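Local coordinates for amidohydrolase 3 domain-containing protein (Pyrococcus horikoshii, PDB 3IGH), which is uncharacterised but probably acts as a metal-dependent hydrolase on carbon-nitrogen bonds other than peptide bonds, at residues M60-D65 with E466-D471; L198-K203 with A406-T411; L275-Y280 with I316-L321. All blocks are in the same frame, centred on the assembly; numbering follows the deposited sequence.

Contact 1: M60-D65 with E466-D471; sequences MPAFFD and EYIILD. With SO4 (sulfate ion), chain D.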
loop_
_atom_site.group_PDB
_atom_site.type_symbol
_atom_site.label_atom_id
_atom_site.label_comp_id
_atom_site.label_asym_id
_atom_site.label_seq_id
_atom_site.Cartn_x
_atom_site.Cartn_y
_atom_site.Cartn_z
ATOM N N MET A 60 1.598 -27.551 -10.333
ATOM C CA MET A 60 2.892 -26.856 -10.383
ATOM C C MET A 60 2.703 -25.405 -9.916
ATOM O O MET A 60 1.571 -24.906 -9.944
ATOM C CB MET A 60 3.526 -26.931 -11.794
ATOM C CG MET A 60 2.786 -26.209 -12.918
ATOM S SD MET A 60 3.658 -26.140 -14.526
ATOM C CE MET A 60 4.674 -24.675 -14.303
ATOM N N PRO A 61 3.790 -24.733 -9.472
ATOM C CA PRO A 61 3.653 -23.298 -9.232
ATOM C C PRO A 61 3.183 -22.587 -10.494
ATOM O O PRO A 61 3.549 -22.973 -11.609
ATOM C CB PRO A 61 5.072 -22.860 -8.873
ATOM C CG PRO A 61 5.721 -24.088 -8.334
ATOM C CD PRO A 61 5.145 -25.215 -9.134
ATOM N N ALA A 62 2.348 -21.572 -10.323
ATOM C CA ALA A 62 1.821 -20.852 -11.476
ATOM C C ALA A 62 2.932 -20.067 -12.178
ATOM O O ALA A 62 3.992 -19.813 -11.592
ATOM C CB ALA A 62 0.674 -19.941 -11.044
ATOM N N PHE A 63 2.720 -19.732 -13.448
ATOM C CA PHE A 63 3.686 -18.933 -14.175
ATOM C C PHE A 63 3.738 -17.506 -13.611
ATOM O O PHE A 63 2.739 -16.979 -13.098
ATOM C CB PHE A 63 3.383 -18.919 -15.678
ATOM C CG PHE A 63 3.641 -20.247 -16.361
ATOM C CD1 PHE A 63 4.935 -20.617 -16.732
ATOM C CD2 PHE A 63 2.595 -21.127 -16.620
ATOM C CE1 PHE A 63 5.184 -21.837 -17.370
ATOM C CE2 PHE A 63 2.828 -22.351 -17.257
ATOM C CZ PHE A 63 4.122 -22.709 -17.626
ATOM N N PHE A 64 4.925 -16.918 -13.685
ATOM C CA PHE A 64 5.152 -15.540 -13.251
ATOM C C PHE A 64 5.835 -14.852 -14.437
ATOM O O PHE A 64 6.983 -15.150 -14.753
ATOM C CB PHE A 64 6.050 -15.561 -12.004
ATOM C CG PHE A 64 6.161 -14.237 -11.263
ATOM C CD1 PHE A 64 6.129 -14.229 -9.873
ATOM C CD2 PHE A 64 6.318 -13.015 -11.936
ATOM C CE1 PHE A 64 6.227 -13.029 -9.148
ATOM C CE2 PHE A 64 6.419 -11.817 -11.228
ATOM C CZ PHE A 64 6.371 -11.831 -9.821
ATOM N N ASP A 65 5.123 -13.964 -15.121
ATOM C CA ASP A 65 5.714 -13.251 -16.242
ATOM C C ASP A 65 6.420 -12.023 -15.689
ATOM O O ASP A 65 5.778 -11.081 -15.263
ATOM C CB ASP A 65 4.636 -12.833 -17.251
ATOM C CG ASP A 65 5.219 -12.318 -18.572
ATOM O OD1 ASP A 65 6.148 -11.483 -18.568
ATOM O OD2 ASP A 65 4.707 -12.713 -19.638
ATOM N N GLU A 466 -0.016 -20.028 -5.252
ATOM C CA GLU A 466 -0.343 -19.734 -6.639
ATOM C C GLU A 466 0.068 -20.944 -7.439
ATOM O O GLU A 466 1.257 -21.203 -7.629
ATOM C CB GLU A 466 0.407 -18.494 -7.156
ATOM C CG GLU A 466 0.275 -17.255 -6.284
ATOM C CD GLU A 466 -1.107 -16.630 -6.311
ATOM O OE1 GLU A 466 -2.010 -17.150 -6.993
ATOM O OE2 GLU A 466 -1.287 -15.596 -5.646
ATOM N N TYR A 467 -0.924 -21.697 -7.884
ATOM C CA TYR A 467 -0.655 -22.955 -8.544
ATOM C C TYR A 467 -1.597 -23.139 -9.710
ATOM O O TYR A 467 -2.637 -22.471 -9.803
ATOM C CB TYR A 467 -0.767 -24.126 -7.542
ATOM C CG TYR A 467 -2.143 -24.266 -6.919
ATOM C CD1 TYR A 467 -3.156 -24.984 -7.563
ATOM C CD2 TYR A 467 -2.433 -23.682 -5.685
ATOM C CE1 TYR A 467 -4.421 -25.106 -7.007
ATOM C CE2 TYR A 467 -3.701 -23.800 -5.114
ATOM C CZ TYR A 467 -4.687 -24.516 -5.781
ATOM O OH TYR A 467 -5.944 -24.643 -5.233
ATOM N N ILE A 468 -1.226 -24.044 -10.608
ATOM C CA ILE A 468 -2.107 -24.445 -11.694
ATOM C C ILE A 468 -2.259 -25.959 -11.668
ATOM O O ILE A 468 -1.340 -26.676 -11.262
ATOM C CB ILE A 468 -1.636 -23.918 -13.090
ATOM C CG1 ILE A 468 -0.188 -24.311 -13.399
ATOM C CG2 ILE A 468 -1.761 -22.394 -13.151
ATOM C CD1 ILE A 468 0.349 -23.709 -14.708
ATOM N N ILE A 469 -3.435 -26.431 -12.061
ATOM C CA ILE A 469 -3.739 -27.859 -12.053
ATOM C C ILE A 469 -3.691 -28.373 -13.489
ATOM O O ILE A 469 -4.334 -27.819 -14.384
ATOM C CB ILE A 469 -5.115 -28.152 -11.374
ATOM C CG1 ILE A 469 -5.104 -27.642 -9.921
ATOM C CG2 ILE A 469 -5.440 -29.653 -11.406
ATOM C CD1 ILE A 469 -6.382 -27.915 -9.125
ATOM N N LEU A 470 -2.903 -29.421 -13.709
ATOM C CA LEU A 470 -2.733 -29.983 -15.046
ATOM C C LEU A 470 -3.184 -31.447 -15.112
ATOM O O LEU A 470 -3.169 -32.154 -14.098
ATOM C CB LEU A 470 -1.275 -29.834 -15.505
ATOM C CG LEU A 470 -0.650 -28.429 -15.433
ATOM C CD1 LEU A 470 0.824 -28.488 -15.743
ATOM C CD2 LEU A 470 -1.354 -27.432 -16.359
ATOM N N ASP A 471 -3.599 -31.887 -16.299
ATOM C CA ASP A 471 -3.993 -33.287 -16.510
ATOM C C ASP A 471 -2.780 -34.210 -16.574
ATOM O O ASP A 471 -2.868 -35.389 -16.241
ATOM C CB ASP A 471 -4.814 -33.441 -17.790
ATOM C CG ASP A 471 -6.249 -32.968 -17.630
ATOM O OD1 ASP A 471 -6.741 -32.896 -16.481
ATOM O OD2 ASP A 471 -6.889 -32.679 -18.667
HETATM S S SO4 D . -2.661 -30.376 -19.560
HETATM O O1 SO4 D . -3.689 -30.315 -18.527
HETATM O O2 SO4 D . -3.290 -30.446 -20.876
HETATM O O3 SO4 D . -1.856 -29.163 -19.502
HETATM O O4 SO4 D . -1.796 -31.533 -19.334
#

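Contact 2: L198-K203 with A406-T411; sequences LDLGVK and ADPWLT. With SO4 (sulfate ion), chain J; SO4 (sulfate ion), chain O.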
loop_
_atom_site.group_PDB
_atom_site.type_symbol
_atom_site.label_atom_id
_atom_site.label_comp_id
_atom_site.label_asym_id
_atom_site.label_seq_id
_atom_site.Cartn_x
_atom_site.Cartn_y
_atom_site.Cartn_z
ATOM N N LEU A 198 -4.739 -14.984 -16.546
ATOM C CA LEU A 198 -5.219 -15.977 -15.585
ATOM C C LEU A 198 -5.658 -17.260 -16.304
ATOM O O LEU A 198 -5.334 -18.367 -15.862
ATOM C CB LEU A 198 -6.367 -15.393 -14.752
ATOM C CG LEU A 198 -6.763 -16.007 -13.409
ATOM C CD1 LEU A 198 -5.590 -16.069 -12.454
ATOM C CD2 LEU A 198 -7.894 -15.193 -12.798
ATOM N N ASP A 199 -6.340 -17.103 -17.438
ATOM C CA ASP A 199 -6.747 -18.253 -18.263
ATOM C C ASP A 199 -5.563 -19.030 -18.828
ATOM O O ASP A 199 -5.688 -20.214 -19.139
ATOM C CB ASP A 199 -7.681 -17.822 -19.401
ATOM C CG ASP A 199 -9.088 -17.486 -18.916
ATOM O OD1 ASP A 199 -9.413 -17.774 -17.741
ATOM O OD2 ASP A 199 -9.870 -16.923 -19.713
ATOM N N LEU A 200 -4.419 -18.357 -18.953
ATOM C CA LEU A 200 -3.195 -18.972 -19.434
ATOM C C LEU A 200 -2.336 -19.583 -18.323
ATOM O O LEU A 200 -1.290 -20.176 -18.596
ATOM C CB LEU A 200 -2.381 -17.944 -20.232
ATOM C CG LEU A 200 -2.897 -17.682 -21.647
ATOM C CD1 LEU A 200 -2.275 -16.415 -22.230
ATOM C CD2 LEU A 200 -2.622 -18.900 -22.532
ATOM N N GLY A 201 -2.765 -19.436 -17.075
ATOM C CA GLY A 201 -1.984 -19.939 -15.940
ATOM C C GLY A 201 -0.903 -18.980 -15.433
ATOM O O GLY A 201 -0.046 -19.369 -14.642
ATOM N N VAL A 202 -0.946 -17.727 -15.883
ATOM C CA VAL A 202 0.001 -16.699 -15.413
ATOM C C VAL A 202 -0.677 -15.941 -14.270
ATOM O O VAL A 202 -1.626 -15.183 -14.498
ATOM C CB VAL A 202 0.384 -15.713 -16.549
ATOM C CG1 VAL A 202 1.388 -14.641 -16.055
ATOM C CG2 VAL A 202 0.976 -16.459 -17.721
ATOM N N LYS A 203 -0.216 -16.168 -13.042
ATOM C CA LYS A 203 -0.915 -15.623 -11.879
ATOM C C LYS A 203 -0.192 -14.471 -11.189
ATOM O O LYS A 203 -0.723 -13.898 -10.248
ATOM C CB LYS A 203 -1.265 -16.723 -10.879
ATOM C CG LYS A 203 -2.280 -17.724 -11.444
ATOM C CD LYS A 203 -2.815 -18.660 -10.372
ATOM C CE LYS A 203 -3.896 -19.556 -10.958
ATOM N NZ LYS A 203 -4.543 -20.377 -9.913
ATOM N N ALA A 406 1.288 -13.980 -25.102
ATOM C CA ALA A 406 1.368 -14.146 -23.644
ATOM C C ALA A 406 1.435 -15.605 -23.199
ATOM O O ALA A 406 1.841 -15.877 -22.076
ATOM C CB ALA A 406 0.200 -13.434 -22.959
ATOM N N ASP A 407 1.047 -16.535 -24.078
ATOM C CA ASP A 407 0.977 -17.971 -23.739
ATOM C C ASP A 407 2.328 -18.475 -23.254
ATOM O O ASP A 407 3.294 -18.486 -24.021
ATOM C CB ASP A 407 0.523 -18.781 -24.965
ATOM C CG ASP A 407 0.321 -20.268 -24.670
ATOM O OD1 ASP A 407 -0.080 -20.970 -25.612
ATOM O OD2 ASP A 407 0.548 -20.744 -23.534
ATOM N N PRO A 408 2.411 -18.854 -21.960
ATOM C CA PRO A 408 3.704 -19.203 -21.394
ATOM C C PRO A 408 4.333 -20.437 -22.028
ATOM O O PRO A 408 5.555 -20.529 -22.083
ATOM C CB PRO A 408 3.401 -19.425 -19.903
ATOM C CG PRO A 408 1.948 -19.635 -19.822
ATOM C CD PRO A 408 1.334 -18.896 -20.952
ATOM N N TRP A 409 3.512 -21.357 -22.529
ATOM C CA TRP A 409 4.033 -22.568 -23.135
ATOM C C TRP A 409 4.782 -22.302 -24.434
ATOM O O TRP A 409 5.746 -23.004 -24.740
ATOM C CB TRP A 409 2.926 -23.618 -23.310
ATOM C CG TRP A 409 2.459 -24.131 -21.985
ATOM C CD1 TRP A 409 1.248 -23.911 -21.407
ATOM C CD2 TRP A 409 3.219 -24.910 -21.044
ATOM N NE1 TRP A 409 1.192 -24.525 -20.181
ATOM C CE2 TRP A 409 2.388 -25.139 -19.930
ATOM C CE3 TRP A 409 4.519 -25.435 -21.039
ATOM C CZ2 TRP A 409 2.808 -25.876 -18.817
ATOM C CZ3 TRP A 409 4.934 -26.174 -19.939
ATOM C CH2 TRP A 409 4.078 -26.384 -18.840
ATOM N N LEU A 410 4.361 -21.272 -25.170
ATOM C CA LEU A 410 5.098 -20.822 -26.355
ATOM C C LEU A 410 6.482 -20.270 -26.005
ATOM O O LEU A 410 7.428 -20.435 -26.769
ATOM C CB LEU A 410 4.296 -19.786 -27.150
ATOM C CG LEU A 410 2.951 -20.207 -27.752
ATOM C CD1 LEU A 410 2.345 -19.049 -28.539
ATOM C CD2 LEU A 410 3.102 -21.450 -28.639
ATOM N N THR A 411 6.598 -19.637 -24.836
ATOM C CA THR A 411 7.874 -19.090 -24.383
ATOM C C THR A 411 8.768 -20.183 -23.805
ATOM O O THR A 411 9.986 -20.160 -24.011
ATOM C CB THR A 411 7.651 -17.886 -23.413
ATOM O OG1 THR A 411 7.285 -16.736 -24.190
ATOM C CG2 THR A 411 8.894 -17.560 -22.581
HETATM S S SO4 J . -1.846 -12.806 -27.251
HETATM O O1 SO4 J . -3.280 -13.002 -27.424
HETATM O O2 SO4 J . -1.138 -13.510 -28.314
HETATM O O3 SO4 J . -1.527 -11.383 -27.317
HETATM O O4 SO4 J . -1.445 -13.345 -25.958
HETATM S S SO4 O . -6.045 -17.643 -6.872
HETATM O O1 SO4 O . -6.549 -18.458 -5.770
HETATM O O2 SO4 O . -7.043 -16.629 -7.195
HETATM O O3 SO4 O . -4.807 -16.987 -6.463
HETATM O O4 SO4 O . -5.796 -18.474 -8.049
#

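Contact 3: L275-Y280 with I316-L321; sequences LLSKPY and IGDKAL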
loop_
_atom_site.group_PDB
_atom_site.type_symbol
_atom_site.label_atom_id
_atom_site.label_comp_id
_atom_site.label_asym_id
_atom_site.label_seq_id
_atom_site.Cartn_x
_atom_site.Cartn_y
_atom_site.Cartn_z
ATOM N N LEU A 275 21.942 -0.066 -28.665
ATOM C CA LEU A 275 23.286 0.523 -28.660
ATOM C C LEU A 275 24.388 -0.527 -28.632
ATOM O O LEU A 275 24.571 -1.229 -27.638
ATOM C CB LEU A 275 23.435 1.497 -27.479
ATOM C CG LEU A 275 24.729 2.319 -27.415
ATOM C CD1 LEU A 275 24.815 3.293 -28.590
ATOM C CD2 LEU A 275 24.780 3.070 -26.090
ATOM N N LEU A 276 25.140 -0.597 -29.726
ATOM C CA LEU A 276 26.181 -1.603 -29.916
ATOM C C LEU A 276 27.582 -0.992 -29.750
ATOM O O LEU A 276 27.739 0.217 -29.900
ATOM C CB LEU A 276 26.057 -2.207 -31.327
ATOM C CG LEU A 276 24.697 -2.729 -31.817
ATOM C CD1 LEU A 276 24.816 -3.425 -33.169
ATOM C CD2 LEU A 276 24.100 -3.674 -30.800
ATOM N N SER A 277 28.583 -1.822 -29.449
ATOM C CA SER A 277 29.965 -1.342 -29.347
ATOM C C SER A 277 30.656 -1.198 -30.715
ATOM O O SER A 277 31.692 -0.536 -30.825
ATOM C CB SER A 277 30.789 -2.221 -28.401
ATOM O OG SER A 277 30.677 -3.591 -28.735
ATOM N N LYS A 278 30.077 -1.810 -31.750
ATOM C CA LYS A 278 30.552 -1.686 -33.142
ATOM C C LYS A 278 29.326 -1.499 -34.028
ATOM O O LYS A 278 28.231 -1.905 -33.632
ATOM C CB LYS A 278 31.339 -2.928 -33.560
ATOM C CG LYS A 278 32.771 -2.945 -33.068
ATOM C CD LYS A 278 33.476 -4.225 -33.487
ATOM C CE LYS A 278 34.846 -4.346 -32.836
ATOM N NZ LYS A 278 35.425 -5.707 -33.030
ATOM N N PRO A 279 29.477 -0.862 -35.212
ATOM C CA PRO A 279 28.288 -0.620 -36.042
ATOM C C PRO A 279 27.478 -1.871 -36.417
ATOM O O PRO A 279 27.988 -2.991 -36.324
ATOM C CB PRO A 279 28.864 0.056 -37.292
ATOM C CG PRO A 279 30.120 0.720 -36.795
ATOM C CD PRO A 279 30.687 -0.281 -35.829
ATOM N N TYR A 280 26.216 -1.660 -36.786
ATOM C CA TYR A 280 25.331 -2.736 -37.247
ATOM C C TYR A 280 25.903 -3.402 -38.489
ATOM O O TYR A 280 26.506 -2.737 -39.336
ATOM C CB TYR A 280 23.933 -2.188 -37.537
ATOM C CG TYR A 280 23.082 -2.078 -36.290
ATOM C CD1 TYR A 280 23.212 -0.990 -35.423
ATOM C CD2 TYR A 280 22.165 -3.075 -35.964
ATOM C CE1 TYR A 280 22.435 -0.890 -34.266
ATOM C CE2 TYR A 280 21.380 -2.989 -34.809
ATOM C CZ TYR A 280 21.531 -1.895 -33.966
ATOM O OH TYR A 280 20.771 -1.805 -32.833
ATOM N N ILE A 316 19.274 -3.616 -24.499
ATOM C CA ILE A 316 19.256 -4.621 -25.563
ATOM C C ILE A 316 20.668 -4.780 -26.158
ATOM O O ILE A 316 21.216 -5.880 -26.182
ATOM C CB ILE A 316 18.143 -4.295 -26.608
ATOM C CG1 ILE A 316 16.776 -4.550 -25.965
ATOM C CG2 ILE A 316 18.274 -5.160 -27.868
ATOM C CD1 ILE A 316 15.569 -4.339 -26.873
ATOM N N GLY A 317 21.264 -3.677 -26.599
ATOM C CA GLY A 317 22.607 -3.714 -27.187
ATOM C C GLY A 317 23.685 -3.981 -26.156
ATOM O O GLY A 317 23.469 -3.788 -24.950
ATOM N N ASP A 318 24.849 -4.433 -26.615
ATOM C CA ASP A 318 25.925 -4.779 -25.690
ATOM C C ASP A 318 26.565 -3.547 -25.040
ATOM O O ASP A 318 27.001 -3.612 -23.890
ATOM C CB ASP A 318 26.985 -5.661 -26.360
ATOM C CG ASP A 318 27.800 -4.918 -27.395
ATOM O OD1 ASP A 318 27.234 -4.441 -28.407
ATOM O OD2 ASP A 318 29.019 -4.804 -27.182
ATOM N N LYS A 319 26.603 -2.428 -25.759
ATOM C CA LYS A 319 27.105 -1.183 -25.159
ATOM C C LYS A 319 26.097 -0.613 -24.159
ATOM O O LYS A 319 26.482 -0.067 -23.131
ATOM C CB LYS A 319 27.458 -0.137 -26.216
ATOM C CG LYS A 319 28.208 1.066 -25.656
ATOM C CD LYS A 319 28.645 2.024 -26.757
ATOM C CE LYS A 319 29.810 2.878 -26.269
ATOM N NZ LYS A 319 30.380 3.719 -27.359
ATOM N N ALA A 320 24.808 -0.757 -24.461
ATOM C CA ALA A 320 23.747 -0.354 -23.539
ATOM C C ALA A 320 23.860 -1.102 -22.224
ATOM O O ALA A 320 23.610 -0.536 -21.159
ATOM C CB ALA A 320 22.416 -0.625 -24.146
ATOM N N LEU A 321 24.230 -2.378 -22.312
ATOM C CA LEU A 321 24.473 -3.196 -21.141
ATOM C C LEU A 321 25.635 -2.665 -20.293
ATOM O O LEU A 321 25.539 -2.663 -19.058
ATOM C CB LEU A 321 24.705 -4.659 -21.530
ATOM C CG LEU A 321 24.953 -5.629 -20.371
ATOM C CD1 LEU A 321 23.784 -5.637 -19.380
ATOM C CD2 LEU A 321 25.200 -7.018 -20.902
HETATM O O HOH W 1 29.456 2.211 -30.231
HETATM O O HOH W 2 28.735 -4.680 -30.811
#

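Contact 1: M60-D65 with E466-D471
A short antiparallel pairing joins strand 58-68, at Met60 and Pro61, to strand 467-470 near the C-terminus, about four hundred residues later in the chain. Met60 and Ile468 form a hydrogen-bonded pair: Met60 N gives to Ile468 O at 3.2 Å, and Ile468 N returns a bond to Met60 O at 3.0 Å. A third bond, Ala62 N to Glu466 O (2.9 Å), reaches its acceptor from above the carbonyl plane, 44° out of it, at Ala62, where strand 58-68 is interrupted. In the amidohydrolase fold, a TIM-barrel family, strand 58-68 runs on from this pairing to lie parallel to strand 202-210, and Phe63 marks the change of partner by bonding through its backbone to Gly201 and Lys203. Met60 and Ile468 lie side by side and point the same way, with Met60 CG 3.6 Å from Ile468 CG1. The bend of the methionine at chi3 (-86°) lays its CE over one face of the Phe63 ring, while SD meets Leu470 CD1 at 3.9 Å. Ile468 CD1 approaches the same ring obliquely, 3.8 Å from Phe63 CE2, and its other branch, CG2, rests against Ala62 CB. Trp409 and Tyr443 meet the Phe63 ring edge-to-face. The carboxylate of Glu466 turns away to Arg255 and Asn230. Beyond the pairing, Asp471 N donates a nearly straight bond, 2.7 Å long, to O1 of a sulfate that probably comes from the crystallisation liquor.

Contact 2: L198-K203 with A406-T411
With chi1 at -77°, Leu200 sets CG opposite its own carbonyl carbon and sends both methyl groups into the turn before helix 408-417; Asp407, whose CG lies trans to N (chi1 -176°), crosses it at about a right angle. One leucine branch, CD1, lies 3.9 Å from Ala406 CB, and the other, CD2, comes 3.8 Å from Asp407 OD2. Pro408 fills the next position: its CG sits 3.5 Å from Leu200 O and 3.9 Å from Val202 CG2, Val202 and Pro408 meeting at a slant. Both backbones change direction here. Helix 183-199 ends in a Schellman motif whose Gly201, at positive phi, leads into strand 202-210, and Asp407 is the N-cap of helix 408-417, its OD2 accepting from Trp409 N at 3.2 Å from above the carboxylate plane. Ala406 N donates to O4 of a second sulfate, also probably from the crystallisation liquor, at 2.9 Å, and His196 binds the same ion. Phe63 of the neighbouring strand touches both Val202 and Pro408. No hydrogen bond links the two segments, so the junction rests on van der Waals contact, mostly apolar, while the carboxylate of Asp407 is engaged in capping its own helix.

Contact 3: L275-Y280 with I316-L321
Ser277 and Asp318 face each other through a two-pronged set of bonds. Ser277 N donates to Asp318 OD1 at 3.1 Å, on the syn side but 29° out of the carboxylate plane, and in the serine conformer described here Ser277 OG donates to Asp318 OD2 at 2.6 Å, on the syn lone pair. Both torsions serve this grip: Ser277 OG, in that conformer, and Asp318 CG each stand between their own backbone N and carbonyl carbon (chi1 51° and 70°). Arg344 forms a salt bridge to OD2, and a water donates to OD1, so the carboxylate is held from several directions. Leu276 crosses Asp318 at about a right angle and lays CD1 over the centre of the Tyr280 ring, 3.5 Å above its plane. Leu275 slants across the extended Lys319, its CG 3.9 Å from Lys319 CB, with Ala320 CB beside its own CB. Leu275 O accepts from Ala320 N at 3.2 Å and, weakly, from Lys319 N. Gly317 CA lies 3.2 Å from Leu275 O. A loop carbonyl thus meets first-turn amides just after Gly317, the N-cap of helix 318-331, at the end of barrel strand 310-315, an example of the strand-to-helix connections of a TIM-barrel fold.

Overall arrangement
Contacts 1 and 2 adjoin, their centres about 9 Å apart, and lie on neighbouring strands, 58-68 in contact 1 and 202-210 in contact 2. Contact 1 reaches contact 2 through the Phe63 ring, and Lys203 donates to Tyr467 O while its ammonium group also makes a cation-pi contact with the Tyr467 ring. Contact 3 stands apart, its centre about 36 Å from that of contact 1 and on the opposite side of the chain's centre. Contact 2 is the buried one and has no hydrogen bond across its segments; contact 1, partly buried, adds main-chain strand pairing to its apolar cluster. Contact 3 has exposed Ser277 and Lys319 at its margin and relies on a carboxylate and a helix N-terminus.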